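Local coordinates for mevalonate diphosphate decarboxylase (PDB 3LTO), which probably catalyses the ATP-dependent decarboxylation of mevalonate diphosphate to isopentenyl diphosphate, a step of isoprenoid lipid biosynthesis, at residues I263-V266 and I267-W271; L290-R293 and S294-D298. All coordinates share one frame; numbering follows the deposited sequence.

Contact 1: I263-V266 and I267-W271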
loop_
_atom_site.group_PDB
_atom_site.type_symbol
_atom_site.label_atom_id
_atom_site.label_comp_id
_atom_site.label_asym_id
_atom_site.label_seq_id
_atom_site.Cartn_x
_atom_site.Cartn_y
_atom_site.Cartn_z
ATOM N N ILE A 263 33.936 -13.985 -15.386
ATOM C CA ILE A 263 34.085 -12.717 -14.688
ATOM C C ILE A 263 33.477 -12.729 -13.283
ATOM O O ILE A 263 33.982 -12.067 -12.382
ATOM C CB ILE A 263 33.521 -11.542 -15.542
ATOM C CG1 ILE A 263 33.912 -10.208 -14.904
ATOM C CG2 ILE A 263 32.009 -11.651 -15.682
ATOM C CD1 ILE A 263 35.420 -10.073 -14.637
ATOM N N LEU A 264 32.402 -13.487 -13.083
ATOM C CA LEU A 264 31.808 -13.570 -11.749
ATOM C C LEU A 264 32.811 -14.273 -10.830
ATOM O O LEU A 264 33.029 -13.855 -9.699
ATOM C CB LEU A 264 30.487 -14.350 -11.777
ATOM C CG LEU A 264 29.321 -13.664 -12.492
ATOM C CD1 LEU A 264 28.070 -14.518 -12.382
ATOM C CD2 LEU A 264 29.090 -12.295 -11.869
ATOM N N SER A 265 33.424 -15.339 -11.338
ATOM C CA SER A 265 34.423 -16.096 -10.590
ATOM C C SER A 265 35.606 -15.194 -10.259
ATOM O O SER A 265 36.164 -15.259 -9.165
ATOM C CB SER A 265 34.909 -17.286 -11.421
ATOM O OG SER A 265 35.952 -17.980 -10.763
ATOM N N VAL A 266 35.988 -14.351 -11.210
ATOM C CA VAL A 266 37.096 -13.438 -10.992
ATOM C C VAL A 266 36.761 -12.459 -9.869
ATOM O O VAL A 266 37.592 -12.176 -9.008
ATOM C CB VAL A 266 37.437 -12.665 -12.290
ATOM C CG1 VAL A 266 38.314 -11.463 -11.982
ATOM C CG2 VAL A 266 38.165 -13.592 -13.261
ATOM N N ILE A 267 35.537 -11.950 -9.865
ATOM C CA ILE A 267 35.134 -11.012 -8.827
ATOM C C ILE A 267 35.212 -11.670 -7.446
ATOM O O ILE A 267 35.653 -11.045 -6.485
ATOM C CB ILE A 267 33.697 -10.477 -9.086
ATOM C CG1 ILE A 267 33.706 -9.574 -10.322
ATOM C CG2 ILE A 267 33.200 -9.699 -7.884
ATOM C CD1 ILE A 267 32.330 -9.235 -10.857
ATOM N N GLU A 268 34.795 -12.929 -7.350
ATOM C CA GLU A 268 34.842 -13.640 -6.078
ATOM C C GLU A 268 36.283 -13.757 -5.603
ATOM O O GLU A 268 36.591 -13.449 -4.454
ATOM C CB GLU A 268 34.245 -15.039 -6.214
ATOM C CG GLU A 268 32.785 -15.074 -6.531
ATOM C CD GLU A 268 32.240 -16.488 -6.559
ATOM O OE1 GLU A 268 32.682 -17.286 -7.410
ATOM O OE2 GLU A 268 31.372 -16.800 -5.724
ATOM N N LYS A 269 37.160 -14.213 -6.493
ATOM C CA LYS A 269 38.569 -14.361 -6.156
ATOM C C LYS A 269 39.138 -13.002 -5.767
ATOM O O LYS A 269 39.943 -12.905 -4.844
ATOM C CB LYS A 269 39.355 -14.934 -7.342
ATOM C CG LYS A 269 39.082 -16.403 -7.649
ATOM C CD LYS A 269 39.821 -16.837 -8.918
ATOM C CE LYS A 269 39.584 -18.304 -9.264
ATOM N NZ LYS A 269 40.194 -19.229 -8.263
ATOM N N PHE A 270 38.723 -11.952 -6.478
ATOM C CA PHE A 270 39.195 -10.602 -6.175
ATOM C C PHE A 270 38.809 -10.258 -4.739
ATOM O O PHE A 270 39.631 -9.760 -3.979
ATOM C CB PHE A 270 38.574 -9.573 -7.128
ATOM C CG PHE A 270 39.099 -8.175 -6.934
ATOM C CD1 PHE A 270 40.338 -7.801 -7.458
ATOM C CD2 PHE A 270 38.363 -7.232 -6.217
ATOM C CE1 PHE A 270 40.838 -6.509 -7.273
ATOM C CE2 PHE A 270 38.858 -5.938 -6.028
ATOM C CZ PHE A 270 40.095 -5.578 -6.558
ATOM N N TRP A 271 37.556 -10.542 -4.381
ATOM C CA TRP A 271 37.031 -10.281 -3.039
ATOM C C TRP A 271 37.800 -11.046 -1.955
ATOM O O TRP A 271 38.062 -10.509 -0.878
ATOM C CB TRP A 271 35.547 -10.678 -2.949
ATOM C CG TRP A 271 34.557 -9.525 -2.957
ATOM C CD1 TRP A 271 33.844 -9.062 -4.027
ATOM C CD2 TRP A 271 34.159 -8.721 -1.835
ATOM N NE1 TRP A 271 33.025 -8.028 -3.641
ATOM C CE2 TRP A 271 33.197 -7.797 -2.301
ATOM C CE3 TRP A 271 34.522 -8.695 -0.481
ATOM C CZ2 TRP A 271 32.589 -6.851 -1.459
ATOM C CZ3 TRP A 271 33.915 -7.749 0.363
ATOM C CH2 TRP A 271 32.960 -6.844 -0.133
#
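Ile263 and Ile267 meet one turn apart along helix 258-274, and with Phe270 they mark its buried flank. The amide of Ile267 is bonded to Ile263 O at 3.0 Å. Above this bond the Ile267 side chain leans back along the turn: with CG1 beside the backbone N and anti to the carbonyl carbon (chi1 -69°), CG1 lies 3.2 Å from the same Ile263 O. Its CD1 then ends 4.5 Å from Ile263 CG1, a light apolar touch at the limit of contact. Next along the helix, Phe270 N reaches Val266 O at 2.8 Å, and Phe270 CB sits 3.4 Å from that oxygen while the ring swings away.

The loose side is that of Ser265 and Lys269, where the lysine is exposed to solvent. Lys269 N makes a nearly straight bond to Ser265 O (171°), but the lysine chain beyond merely runs alongside the serine, CE passing OG at 3.9 Å before the ammonium end leads away. Glu268, partly exposed, stands at the boundary and lays its CG 3.4 Å from Leu264 O. The helix is thus amphipathic, with its buried side turned to the domain. Ile263, Val266, Ile267 and Phe270 pack on helix 297-308, Phe270 meeting Phe303 edge-to-face; Leu264, Glu268 and Trp271 face helix 228-247, where Trp271 stacks on Tyr232; and Leu264 and Ile267 reach down to strand 288-292.

Contact 2: L290-R293 and S294-D298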
loop_
_atom_site.group_PDB
_atom_site.type_symbol
_atom_site.label_atom_id
_atom_site.label_comp_id
_atom_site.label_asym_id
_atom_site.label_seq_id
_atom_site.Cartn_x
_atom_site.Cartn_y
_atom_site.Cartn_z
ATOM N N LEU A 290 28.193 -3.550 -11.313
ATOM C CA LEU A 290 29.101 -3.383 -10.201
ATOM C C LEU A 290 28.727 -2.089 -9.483
ATOM O O LEU A 290 28.389 -1.093 -10.120
ATOM C CB LEU A 290 30.546 -3.283 -10.691
ATOM C CG LEU A 290 31.155 -4.418 -11.518
ATOM C CD1 LEU A 290 32.649 -4.151 -11.682
ATOM C CD2 LEU A 290 30.933 -5.765 -10.815
ATOM N N LEU A 291 28.782 -2.121 -8.156
ATOM C CA LEU A 291 28.493 -0.960 -7.325
ATOM C C LEU A 291 29.618 -0.855 -6.312
ATOM O O LEU A 291 29.908 -1.815 -5.589
ATOM C CB LEU A 291 27.147 -1.118 -6.610
ATOM C CG LEU A 291 25.917 -0.948 -7.502
ATOM C CD1 LEU A 291 24.656 -1.251 -6.708
ATOM C CD2 LEU A 291 25.881 0.476 -8.046
ATOM N N TYR A 292 30.261 0.308 -6.281
ATOM C CA TYR A 292 31.381 0.568 -5.381
ATOM C C TYR A 292 31.051 1.749 -4.491
ATOM O O TYR A 292 30.285 2.626 -4.881
ATOM C CB TYR A 292 32.636 0.935 -6.179
ATOM C CG TYR A 292 33.310 -0.191 -6.925
ATOM C CD1 TYR A 292 34.194 -1.049 -6.278
ATOM C CD2 TYR A 292 33.102 -0.366 -8.291
ATOM C CE1 TYR A 292 34.857 -2.053 -6.973
ATOM C CE2 TYR A 292 33.763 -1.367 -8.999
ATOM C CZ TYR A 292 34.639 -2.204 -8.334
ATOM O OH TYR A 292 35.305 -3.187 -9.028
ATOM N N ARG A 293 31.641 1.768 -3.301
ATOM C CA ARG A 293 31.448 2.872 -2.373
ATOM C C ARG A 293 32.225 4.073 -2.913
ATOM O O ARG A 293 33.171 3.909 -3.681
ATOM C CB ARG A 293 31.995 2.511 -0.991
ATOM C CG ARG A 293 31.180 1.493 -0.229
ATOM C CD ARG A 293 31.704 1.319 1.188
ATOM N NE ARG A 293 32.557 0.144 1.311
ATOM C CZ ARG A 293 33.849 0.114 1.018
ATOM N NH1 ARG A 293 34.456 1.206 0.593
ATOM N NH2 ARG A 293 34.522 -1.020 1.121
ATOM N N SER A 294 31.830 5.277 -2.509
ATOM C CA SER A 294 32.514 6.484 -2.960
ATOM C C SER A 294 33.985 6.439 -2.562
ATOM O O SER A 294 34.819 7.062 -3.209
ATOM C CB SER A 294 31.863 7.727 -2.358
ATOM O OG SER A 294 31.957 7.700 -0.945
ATOM N N ASP A 295 34.307 5.692 -1.510
ATOM C CA ASP A 295 35.697 5.576 -1.062
ATOM C C ASP A 295 36.440 4.403 -1.713
ATOM O O ASP A 295 37.562 4.088 -1.327
ATOM C CB ASP A 295 35.768 5.418 0.461
ATOM C CG ASP A 295 35.307 4.052 0.928
ATOM O OD1 ASP A 295 34.106 3.754 0.807
ATOM O OD2 ASP A 295 36.150 3.267 1.410
ATOM N N GLN A 296 35.821 3.760 -2.695
ATOM C CA GLN A 296 36.459 2.632 -3.363
ATOM C C GLN A 296 36.928 2.964 -4.773
ATOM O O GLN A 296 37.215 2.053 -5.553
ATOM C CB GLN A 296 35.503 1.442 -3.446
ATOM C CG GLN A 296 35.261 0.693 -2.157
ATOM C CD GLN A 296 34.364 -0.516 -2.378
ATOM O OE1 GLN A 296 33.237 -0.379 -2.843
ATOM N NE2 GLN A 296 34.869 -1.703 -2.057
ATOM N N THR A 297 37.005 4.251 -5.106
ATOM C CA THR A 297 37.434 4.652 -6.443
ATOM C C THR A 297 38.700 3.935 -6.899
ATOM O O THR A 297 38.746 3.407 -8.007
ATOM C CB THR A 297 37.676 6.175 -6.538
ATOM O OG1 THR A 297 36.471 6.868 -6.197
ATOM C CG2 THR A 297 38.080 6.569 -7.966
ATOM N N ASP A 298 39.721 3.905 -6.050
ATOM C CA ASP A 298 40.965 3.245 -6.427
ATOM C C ASP A 298 40.841 1.737 -6.553
ATOM O O ASP A 298 41.448 1.141 -7.437
ATOM C CB ASP A 298 42.089 3.583 -5.445
ATOM C CG ASP A 298 42.544 5.025 -5.559
ATOM O OD1 ASP A 298 42.421 5.605 -6.663
ATOM O OD2 ASP A 298 43.038 5.574 -4.552
#
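A type I beta turn over Arg293-Gln296 joins strand 288-292 to helix 297-308, with Gln296 at the N-cap position. The main chain closes the turn through Gln296 N to Arg293 O at 2.8 Å, the donor standing well above the carbonyl plane. In return the Gln296 side chain reaches back to the strand: CG lies beside its backbone N (chi1 -74°) and the chain continues extended, bringing OE1 to Arg293 N at 2.7 Å. This second bond is nearly straight, at 171°, and uses an in-plane lone pair of the amide oxygen. The same OE1 lies at the edge of the Tyr292 ring, 3.6 Å from CD1, with ring and amide planes steeply inclined.

Arg293 folds over the turn, its chain bent at chi3. Gln296 CD sits 3.2 Å above one guanidinium face, offset toward the rim, while Asp295 comes to the edge. There NH1 forms a salt bridge to Asp295 OD1 at 2.6 Å, on the syn side but 27° out of the carboxylate plane, a bent bond although the two flat groups are only slightly inclined to each other. Asp276 pairs with NH2, and Trp228 adds a cation-pi contact. With two carboxylates around it, the arginine charge is probably well compensated, and the buried Gln296 amide, donating through NE2 to Gly277 O, is bonded at both its oxygen and its nitrogen.

How the contacts relate
Contact 1 and contact 2 come in series along the chain. Contact 1 lies within helix 258-274; strand 279-281 follows, and contact 2 begins on strand 288-292 and ends in the first turn of helix 297-308. Their centres lie about 16 Å apart, yet they touch through Ile267 CD1 and Leu290 CD2 at 3.7 Å, where helix meets sheet. Phe303 of helix 297-308 joins them as well, packing against Ile267 and Phe270 of contact 1 and Tyr292 of contact 2. Both lie in the C-terminal domain of the GHMP-type fold, in which helices pack on a four-stranded antiparallel sheet; contact 1 supplies a covering helix, contact 2 the connection from an inner strand to helix 297-308.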